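PDB 4ZXH: Abbfa_003403 from Acinetobacter baumannii, which serves as a four-domain nonribosomal peptide synthetase that probably activates an amino acid, condenses it with an acyl partner on its carrier domain and releases the product. Local coordinates for residues D745-E750 / I883-K888; V897-T902 / V911-G916; C758-Y763 / A774-D779. All blocks are in the same frame, centred on the assembly; numbering follows the deposited sequence.

Interaction 1 (D745-E750 / I883-K888); sequences DTILAE and IENVLK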
loop_
_atom_site.group_PDB
_atom_site.type_symbol
_atom_site.label_atom_id
_atom_site.label_comp_id
_atom_site.label_asym_id
_atom_site.label_seq_id
_atom_site.Cartn_x
_atom_site.Cartn_y
_atom_site.Cartn_z
ATOM N N ASP A 745 18.881 -4.328 1.508
ATOM C CA ASP A 745 17.528 -4.574 1.017
ATOM C C ASP A 745 17.449 -5.963 0.402
ATOM O O ASP A 745 18.463 -6.523 -0.015
ATOM C CB ASP A 745 17.089 -3.506 -0.003
ATOM C CG ASP A 745 18.106 -3.283 -1.115
ATOM O OD1 ASP A 745 19.310 -3.108 -0.813
ATOM O OD2 ASP A 745 17.712 -3.324 -2.297
ATOM N N THR A 746 16.243 -6.515 0.349
ATOM C CA THR A 746 16.057 -7.886 -0.107
ATOM C C THR A 746 16.502 -8.087 -1.561
ATOM O O THR A 746 17.082 -9.124 -1.893
ATOM C CB THR A 746 14.592 -8.314 0.054
ATOM O OG1 THR A 746 13.761 -7.294 -0.491
ATOM C CG2 THR A 746 14.241 -8.456 1.529
ATOM N N ILE A 747 16.255 -7.096 -2.416
ATOM C CA ILE A 747 16.634 -7.210 -3.825
ATOM C C ILE A 747 18.145 -7.386 -3.998
ATOM O O ILE A 747 18.586 -8.255 -4.747
ATOM C CB ILE A 747 16.197 -5.982 -4.656
ATOM C CG1 ILE A 747 14.730 -5.619 -4.393
ATOM C CG2 ILE A 747 16.459 -6.234 -6.150
ATOM C CD1 ILE A 747 13.726 -6.620 -4.915
ATOM N N LEU A 748 18.938 -6.560 -3.319
ATOM C CA LEU A 748 20.393 -6.684 -3.423
ATOM C C LEU A 748 20.846 -8.011 -2.842
ATOM O O LEU A 748 21.802 -8.625 -3.313
ATOM C CB LEU A 748 21.102 -5.534 -2.713
ATOM C CG LEU A 748 22.632 -5.632 -2.666
ATOM C CD1 LEU A 748 23.226 -5.743 -4.061
ATOM C CD2 LEU A 748 23.239 -4.458 -1.920
ATOM N N ALA A 749 20.133 -8.455 -1.820
ATOM C CA ALA A 749 20.468 -9.692 -1.146
ATOM C C ALA A 749 20.329 -10.874 -2.091
ATOM O O ALA A 749 21.234 -11.702 -2.169
ATOM C CB ALA A 749 19.589 -9.884 0.082
ATOM N N GLU A 750 19.212 -10.970 -2.812
ATOM C CA GLU A 750 19.040 -12.129 -3.683
ATOM C C GLU A 750 20.068 -12.123 -4.794
ATOM O O GLU A 750 20.617 -13.169 -5.124
ATOM C CB GLU A 750 17.641 -12.211 -4.281
ATOM C CG GLU A 750 16.794 -13.295 -3.611
ATOM C CD GLU A 750 17.182 -14.722 -4.015
ATOM O OE1 GLU A 750 17.350 -14.981 -5.224
ATOM O OE2 GLU A 750 17.340 -15.581 -3.111
ATOM N N ILE A 883 8.404 0.528 -0.065
ATOM C CA ILE A 883 8.177 1.262 -1.305
ATOM C C ILE A 883 9.386 1.130 -2.235
ATOM O O ILE A 883 9.229 0.924 -3.443
ATOM C CB ILE A 883 7.892 2.744 -1.041
ATOM C CG1 ILE A 883 6.890 2.895 0.108
ATOM C CG2 ILE A 883 7.394 3.445 -2.311
ATOM C CD1 ILE A 883 6.576 4.347 0.455
ATOM N N GLU A 884 10.593 1.227 -1.678
ATOM C CA GLU A 884 11.816 1.137 -2.493
ATOM C C GLU A 884 11.947 -0.221 -3.177
ATOM O O GLU A 884 12.336 -0.293 -4.345
ATOM C CB GLU A 884 13.051 1.433 -1.641
ATOM C CG GLU A 884 13.104 2.886 -1.178
ATOM C CD GLU A 884 14.141 3.170 -0.102
ATOM O OE1 GLU A 884 14.814 2.226 0.382
ATOM O OE2 GLU A 884 14.267 4.361 0.267
ATOM N N ASN A 885 11.582 -1.288 -2.463
ATOM C CA ASN A 885 11.611 -2.632 -3.028
ATOM C C ASN A 885 10.639 -2.813 -4.190
ATOM O O ASN A 885 10.991 -3.447 -5.199
ATOM C CB ASN A 885 11.330 -3.674 -1.944
ATOM C CG ASN A 885 12.556 -3.959 -1.073
ATOM O OD1 ASN A 885 13.702 -3.875 -1.537
ATOM N ND2 ASN A 885 12.321 -4.284 0.194
ATOM N N VAL A 886 9.432 -2.254 -4.073
ATOM C CA VAL A 886 8.461 -2.400 -5.155
ATOM C C VAL A 886 8.954 -1.648 -6.407
ATOM O O VAL A 886 8.866 -2.164 -7.524
ATOM C CB VAL A 886 7.045 -1.905 -4.758
ATOM C CG1 VAL A 886 6.153 -1.872 -5.967
ATOM C CG2 VAL A 886 6.425 -2.813 -3.716
ATOM N N LEU A 887 9.489 -0.445 -6.217
ATOM C CA LEU A 887 10.042 0.313 -7.330
ATOM C C LEU A 887 11.188 -0.435 -8.028
ATOM O O LEU A 887 11.235 -0.505 -9.247
ATOM C CB LEU A 887 10.524 1.671 -6.841
ATOM C CG LEU A 887 9.451 2.734 -6.631
ATOM C CD1 LEU A 887 9.997 3.898 -5.806
ATOM C CD2 LEU A 887 8.944 3.234 -7.954
ATOM N N LYS A 888 12.109 -1.007 -7.260
ATOM C CA LYS A 888 13.250 -1.696 -7.859
ATOM C C LYS A 888 12.846 -2.909 -8.700
ATOM O O LYS A 888 13.630 -3.413 -9.499
ATOM C CB LYS A 888 14.231 -2.143 -6.778
ATOM C CG LYS A 888 14.954 -1.014 -6.060
ATOM C CD LYS A 888 15.922 -1.601 -5.019
ATOM C CE LYS A 888 16.907 -0.580 -4.469
ATOM N NZ LYS A 888 16.503 0.057 -3.185
#
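Asn885 reaches from helix 883-888 to the first turn of helix 746-750 and meets three consecutive residues there. Its OD1 lies 3.5 Å from Ile747 CG1 and 3.7 Å from Asp745 CB, an amide oxygen set against aliphatic carbon. On the amide's other arm, ND2 comes within 3.4 Å of Thr746 OG1, but the angle is too poor for a hydrogen bond; the two side chains cross at about a right angle. With CG anti to its own carbonyl carbon (chi1 -79°), Asn885 brings the amide across although its CB is not aimed at the partner helix. The isoleucine does point there, and its CG1 arm slides past the asparagine in the reverse direction, with CD1 4.2 Å from Asn885 O.

One turn further on, Lys888 runs extended as far as CE, and only the last torsion (chi4 96°) turns NZ aside. The extended chain lays CD and CE beside Asp745 OD2, which is 3.6 Å from CE; the turn at the end leaves NZ 3.7 Å from the same oxygen, a long salt bridge. NZ also has a weak, long ion pair with Asp895. Asp745 occupies the N-cap position of its helix, where the positive end of the helix and the lysine would probably both favour the charged carboxylate. Ile747 CG1 packs 4.2 Å from Lys888 CD.

The contact is thus sparse and without hydrogen bonds, a surface meeting of the large and small parts of the adenylation domain, which in this enzyme family swing relative to one another. On the small part, Ile883 and Leu887 pack on strand 893-903, and Val886 and Leu887 touch Leu928 of helix 921-931. On the large part, Leu748 turns to Pro718 and Leu725 of helix 718-725.

Interaction 2 (V897-T902 / V911-G916); sequences VVLVKT and VAYVTG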
loop_
_atom_site.group_PDB
_atom_site.type_symbol
_atom_site.label_atom_id
_atom_site.label_comp_id
_atom_site.label_asym_id
_atom_site.label_seq_id
_atom_site.Cartn_x
_atom_site.Cartn_y
_atom_site.Cartn_z
ATOM N N VAL A 897 15.026 5.667 -4.110
ATOM C CA VAL A 897 15.078 6.167 -2.753
ATOM C C VAL A 897 13.783 6.928 -2.520
ATOM O O VAL A 897 13.356 7.717 -3.372
ATOM C CB VAL A 897 16.310 7.079 -2.527
ATOM C CG1 VAL A 897 16.117 7.970 -1.313
ATOM C CG2 VAL A 897 17.566 6.259 -2.389
ATOM N N VAL A 898 13.144 6.679 -1.387
ATOM C CA VAL A 898 11.888 7.336 -1.068
ATOM C C VAL A 898 12.062 8.125 0.215
ATOM O O VAL A 898 12.556 7.591 1.211
ATOM C CB VAL A 898 10.734 6.318 -0.915
ATOM C CG1 VAL A 898 9.443 7.022 -0.566
ATOM C CG2 VAL A 898 10.560 5.513 -2.188
ATOM N N LEU A 899 11.681 9.397 0.196
ATOM C CA LEU A 899 11.786 10.221 1.405
ATOM C C LEU A 899 10.453 10.849 1.753
ATOM O O LEU A 899 9.568 10.988 0.897
ATOM C CB LEU A 899 12.834 11.338 1.246
ATOM C CG LEU A 899 14.238 10.973 0.746
ATOM C CD1 LEU A 899 15.107 12.228 0.573
ATOM C CD2 LEU A 899 14.908 9.957 1.654
ATOM N N VAL A 900 10.313 11.235 3.015
ATOM C CA VAL A 900 9.189 12.061 3.410
ATOM C C VAL A 900 9.648 13.517 3.390
ATOM O O VAL A 900 10.728 13.825 3.899
ATOM C CB VAL A 900 8.663 11.674 4.811
ATOM C CG1 VAL A 900 7.554 12.619 5.244
ATOM C CG2 VAL A 900 8.176 10.225 4.820
ATOM N N LYS A 901 8.853 14.399 2.781
ATOM C CA LYS A 901 9.150 15.838 2.782
ATOM C C LYS A 901 7.953 16.639 3.274
ATOM O O LYS A 901 6.813 16.178 3.177
ATOM C CB LYS A 901 9.551 16.323 1.391
ATOM C CG LYS A 901 10.835 15.726 0.844
ATOM C CD LYS A 901 12.084 16.235 1.546
ATOM C CE LYS A 901 13.321 15.612 0.905
ATOM N NZ LYS A 901 14.603 16.109 1.465
ATOM N N THR A 902 8.215 17.842 3.790
ATOM C CA THR A 902 7.163 18.719 4.313
ATOM C C THR A 902 6.662 19.697 3.237
ATOM O O THR A 902 7.422 20.060 2.337
ATOM C CB THR A 902 7.678 19.484 5.542
ATOM O OG1 THR A 902 8.189 18.546 6.499
ATOM C CG2 THR A 902 6.571 20.310 6.194
ATOM N N VAL A 911 8.129 11.246 -1.555
ATOM C CA VAL A 911 8.848 11.511 -2.819
ATOM C C VAL A 911 9.643 10.298 -3.250
ATOM O O VAL A 911 10.375 9.709 -2.444
ATOM C CB VAL A 911 9.858 12.663 -2.682
ATOM C CG1 VAL A 911 10.346 13.131 -4.049
ATOM C CG2 VAL A 911 9.248 13.790 -1.920
ATOM N N ALA A 912 9.549 9.932 -4.516
ATOM C CA ALA A 912 10.353 8.820 -5.005
ATOM C C ALA A 912 11.378 9.290 -6.015
ATOM O O ALA A 912 11.017 9.841 -7.060
ATOM C CB ALA A 912 9.464 7.748 -5.621
ATOM N N TYR A 913 12.653 9.081 -5.703
ATOM C CA TYR A 913 13.737 9.330 -6.666
ATOM C C TYR A 913 14.128 8.010 -7.355
ATOM O O TYR A 913 14.255 6.968 -6.682
ATOM C CB TYR A 913 14.955 9.955 -5.974
ATOM C CG TYR A 913 14.655 11.196 -5.164
ATOM C CD1 TYR A 913 14.829 12.473 -5.709
ATOM C CD2 TYR A 913 14.204 11.097 -3.866
ATOM C CE1 TYR A 913 14.547 13.623 -4.975
ATOM C CE2 TYR A 913 13.918 12.230 -3.116
ATOM C CZ TYR A 913 14.092 13.491 -3.674
ATOM O OH TYR A 913 13.801 14.611 -2.922
ATOM N N VAL A 914 14.289 8.028 -8.682
ATOM C CA VAL A 914 14.639 6.795 -9.394
ATOM C C VAL A 914 15.730 7.002 -10.447
ATOM O O VAL A 914 15.847 8.091 -11.017
ATOM C CB VAL A 914 13.403 6.172 -10.071
ATOM C CG1 VAL A 914 12.399 5.689 -9.015
ATOM C CG2 VAL A 914 12.753 7.173 -10.997
ATOM N N THR A 915 16.542 5.965 -10.677
ATOM C CA THR A 915 17.522 5.949 -11.785
ATOM C C THR A 915 17.290 4.735 -12.645
ATOM O O THR A 915 16.823 3.715 -12.154
ATOM C CB THR A 915 19.002 5.874 -11.330
ATOM O OG1 THR A 915 19.157 4.790 -10.402
ATOM C CG2 THR A 915 19.441 7.122 -10.673
ATOM N N GLY A 916 17.664 4.829 -13.914
ATOM C CA GLY A 916 17.526 3.714 -14.828
ATOM C C GLY A 916 17.826 4.098 -16.258
ATOM O O GLY A 916 17.939 5.282 -16.572
#
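A beta hairpin of the small C-terminal part of the adenylation domain, made by strands 893-903 and 907-916, holds this contact. Its rungs alternate in the antiparallel manner. Val897 and Tyr913 form a hydrogen-bonded pair, Tyr913 N lying 2.8 Å from Val897 O and Val897 N 3.0 Å from Tyr913 O. Leu899 and Val911 form a second, with Val911 N 2.9 Å from Leu899 O. Between them Val898 faces Ala912 as a non-hydrogen-bonded pair, and Val898 CA sends a CA-H...O contact to Val911 O.

Strand 907-916 is the central member of a three-stranded sheet, pairing on its far side with parallel strand 940-943, and the two faces differ. Val898 and Ala912 turn to helix 880-888, where both touch Leu887. The other face carries Val897, Leu899, Val911 and Tyr913. There the tyrosine, its CG anti to the carbonyl carbon (chi1 -53°), swings its ring back over the neighbouring strand: Val897 O lies in plane at the ring edge, 3.5 Å from CD2, and Leu899 CD1 packs 3.9 Å from CE2. Lys901 rests CG against Val911 CG2 at 3.7 Å. Tyr913 OH is hydrogen-bonded to Pro961 O, while Phe960 meets the ring edge-to-face.

Interaction 3 (C758-Y763 / A774-D779); sequences CLWNVY and AARITD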
loop_
_atom_site.group_PDB
_atom_site.type_symbol
_atom_site.label_atom_id
_atom_site.label_comp_id
_atom_site.label_asym_id
_atom_site.label_seq_id
_atom_site.Cartn_x
_atom_site.Cartn_y
_atom_site.Cartn_z
ATOM N N CYS A 758 29.414 -16.831 0.343
ATOM C CA CYS A 758 28.981 -16.532 1.705
ATOM C C CYS A 758 28.745 -15.021 1.844
ATOM O O CYS A 758 29.584 -14.212 1.439
ATOM C CB CYS A 758 30.019 -17.020 2.719
ATOM S SG CYS A 758 29.594 -16.776 4.475
ATOM N N LEU A 759 27.602 -14.640 2.405
ATOM C CA LEU A 759 27.268 -13.229 2.575
ATOM C C LEU A 759 27.066 -12.874 4.054
ATOM O O LEU A 759 26.252 -13.497 4.739
ATOM C CB LEU A 759 26.006 -12.892 1.771
ATOM C CG LEU A 759 25.522 -11.439 1.740
ATOM C CD1 LEU A 759 26.625 -10.484 1.268
ATOM C CD2 LEU A 759 24.303 -11.312 0.855
ATOM N N TRP A 760 27.812 -11.887 4.551
ATOM C CA TRP A 760 27.554 -11.338 5.880
ATOM C C TRP A 760 26.926 -9.953 5.786
ATOM O O TRP A 760 27.467 -9.069 5.114
ATOM C CB TRP A 760 28.836 -11.256 6.691
ATOM C CG TRP A 760 29.428 -12.589 7.022
ATOM C CD1 TRP A 760 30.363 -13.282 6.300
ATOM C CD2 TRP A 760 29.135 -13.390 8.171
ATOM N NE1 TRP A 760 30.658 -14.469 6.927
ATOM C CE2 TRP A 760 29.913 -14.562 8.074
ATOM C CE3 TRP A 760 28.279 -13.236 9.267
ATOM C CZ2 TRP A 760 29.866 -15.573 9.033
ATOM C CZ3 TRP A 760 28.233 -14.237 10.219
ATOM C CH2 TRP A 760 29.023 -15.392 10.096
ATOM N N ASN A 761 25.775 -9.762 6.431
ATOM C CA ASN A 761 25.280 -8.406 6.660
ATOM C C ASN A 761 25.798 -7.965 8.014
ATOM O O ASN A 761 25.641 -8.664 9.009
ATOM C CB ASN A 761 23.762 -8.316 6.612
ATOM C CG ASN A 761 23.254 -6.903 6.857
ATOM O OD1 ASN A 761 23.834 -5.924 6.377
ATOM N ND2 ASN A 761 22.177 -6.787 7.635
ATOM N N VAL A 762 26.431 -6.808 8.048
ATOM C CA VAL A 762 27.264 -6.475 9.177
ATOM C C VAL A 762 27.038 -4.999 9.566
ATOM O O VAL A 762 26.788 -4.145 8.703
ATOM C CB VAL A 762 28.740 -6.819 8.835
ATOM C CG1 VAL A 762 29.346 -5.808 7.894
ATOM C CG2 VAL A 762 29.562 -6.972 10.074
ATOM N N TYR A 763 27.056 -4.714 10.869
ATOM C CA TYR A 763 26.586 -3.420 11.379
ATOM C C TYR A 763 27.373 -2.935 12.603
ATOM O O TYR A 763 27.903 -3.735 13.392
ATOM C CB TYR A 763 25.083 -3.488 11.726
ATOM C CG TYR A 763 24.581 -2.346 12.596
ATOM C CD1 TYR A 763 24.078 -1.188 12.029
ATOM C CD2 TYR A 763 24.611 -2.429 13.994
ATOM C CE1 TYR A 763 23.629 -0.131 12.824
ATOM C CE2 TYR A 763 24.168 -1.377 14.796
ATOM C CZ TYR A 763 23.678 -0.235 14.202
ATOM O OH TYR A 763 23.235 0.809 14.977
ATOM N N ALA A 774 26.602 -8.998 13.374
ATOM C CA ALA A 774 26.881 -9.664 12.111
ATOM C C ALA A 774 25.913 -10.820 11.851
ATOM O O ALA A 774 25.742 -11.700 12.687
ATOM C CB ALA A 774 28.306 -10.156 12.101
ATOM N N ALA A 775 25.299 -10.800 10.675
ATOM C CA ALA A 775 24.306 -11.777 10.261
ATOM C C ALA A 775 24.781 -12.610 9.055
ATOM O O ALA A 775 25.081 -12.055 7.997
ATOM C CB ALA A 775 22.996 -11.060 9.922
ATOM N N ARG A 776 24.849 -13.933 9.199
ATOM C CA ARG A 776 25.073 -14.788 8.033
ATOM C C ARG A 776 23.761 -14.880 7.253
ATOM O O ARG A 776 22.821 -15.570 7.663
ATOM C CB ARG A 776 25.573 -16.192 8.425
ATOM C CG ARG A 776 26.025 -17.056 7.227
ATOM C CD ARG A 776 26.256 -18.529 7.598
ATOM N NE ARG A 776 27.350 -18.713 8.553
ATOM C CZ ARG A 776 28.612 -18.986 8.216
ATOM N NH1 ARG A 776 28.956 -19.117 6.938
ATOM N NH2 ARG A 776 29.541 -19.129 9.159
ATOM N N ILE A 777 23.700 -14.168 6.134
ATOM C CA ILE A 777 22.519 -14.149 5.279
ATOM C C ILE A 777 22.459 -15.376 4.374
ATOM O O ILE A 777 23.366 -15.601 3.571
ATOM C CB ILE A 777 22.484 -12.890 4.393
ATOM C CG1 ILE A 777 22.525 -11.617 5.256
ATOM C CG2 ILE A 777 21.260 -12.919 3.479
ATOM C CD1 ILE A 777 21.511 -11.594 6.392
ATOM N N THR A 778 21.394 -16.166 4.499
ATOM C CA THR A 778 21.284 -17.386 3.704
ATOM C C THR A 778 20.034 -17.354 2.838
ATOM O O THR A 778 19.876 -18.179 1.939
ATOM C CB THR A 778 21.262 -18.660 4.595
ATOM O OG1 THR A 778 20.159 -18.600 5.510
ATOM C CG2 THR A 778 22.571 -18.794 5.386
ATOM N N ASP A 779 19.160 -16.389 3.111
ATOM C CA ASP A 779 17.890 -16.262 2.407
ATOM C C ASP A 779 17.452 -14.801 2.422
ATOM O O ASP A 779 17.364 -14.191 3.485
ATOM C CB ASP A 779 16.823 -17.159 3.051
ATOM C CG ASP A 779 15.544 -17.257 2.220
ATOM O OD1 ASP A 779 15.494 -16.671 1.113
ATOM O OD2 ASP A 779 14.592 -17.938 2.671
#
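Ala774, the first residue of segment 774-779, sets its CB 4.0 Å from Val762 CG2, opposite which it sits as a non-hydrogen-bonded pair; the same methyl approaches Trp760 CE3. Ala775 then supplies the firm rung of this antiparallel hairpin. Its N lies 2.7 Å from Asn761 O in a nearly straight bond (169° at the hydrogen), and its O accepts from Asn761 N at 2.9 Å.

Arg776 makes an extensive contact with Trp760. Its CB stands over the six-membered ring of Trp760, 4.0 Å from the centroid, in a CH-pi contact. The chain leaves anti to the backbone N and bends at chi3 (-64°), which folds the guanidinium back to the indole: Trp760 CZ2 lies over one guanidinium face, 3.6 Å from NH2. The two planes are 56° apart, so this is no parallel stack. NH1 comes 3.5 Å from Cys758 SG. Trp760 also packs on Arg654 and Leu655 of helix 641-655.

Ile777 turns to the other face, its CG1 3.8 Å from Asn761 CB, while its N donates to Leu759 O.

Asn761 spends its ND2 on Asp784 O, so the amide of this buried residue has a backbone acceptor. Strand 758-763 ends at the tyrosine of the YGPTE signature, a motif that in adenylation domains helps line the adenylate site. The chemistry implies a hairpin with largely apolar packing and one buried amide satisfied by a backbone oxygen, where both the CB and the guanidinium of the exposed arginine lie against the indole.

Overall arrangement
Interactions 1 and 2 are joined directly, their centres 14 Å apart: Glu884 OE2 accepts a probable hydrogen bond from Val898 N at 3.1 Å. Helix 880-888 therefore presents one side to the hairpin and another to the large part of the adenylation domain. Interaction 3 lies within that large part, where helix 746-753 runs on into strand 756-763; its centre is 16 Å from that of interaction 1, with nearest atoms about 4 Å apart. Interactions 2 and 3 do not touch, their nearest atoms being about 16 Å apart; interaction 1 joins the two parts.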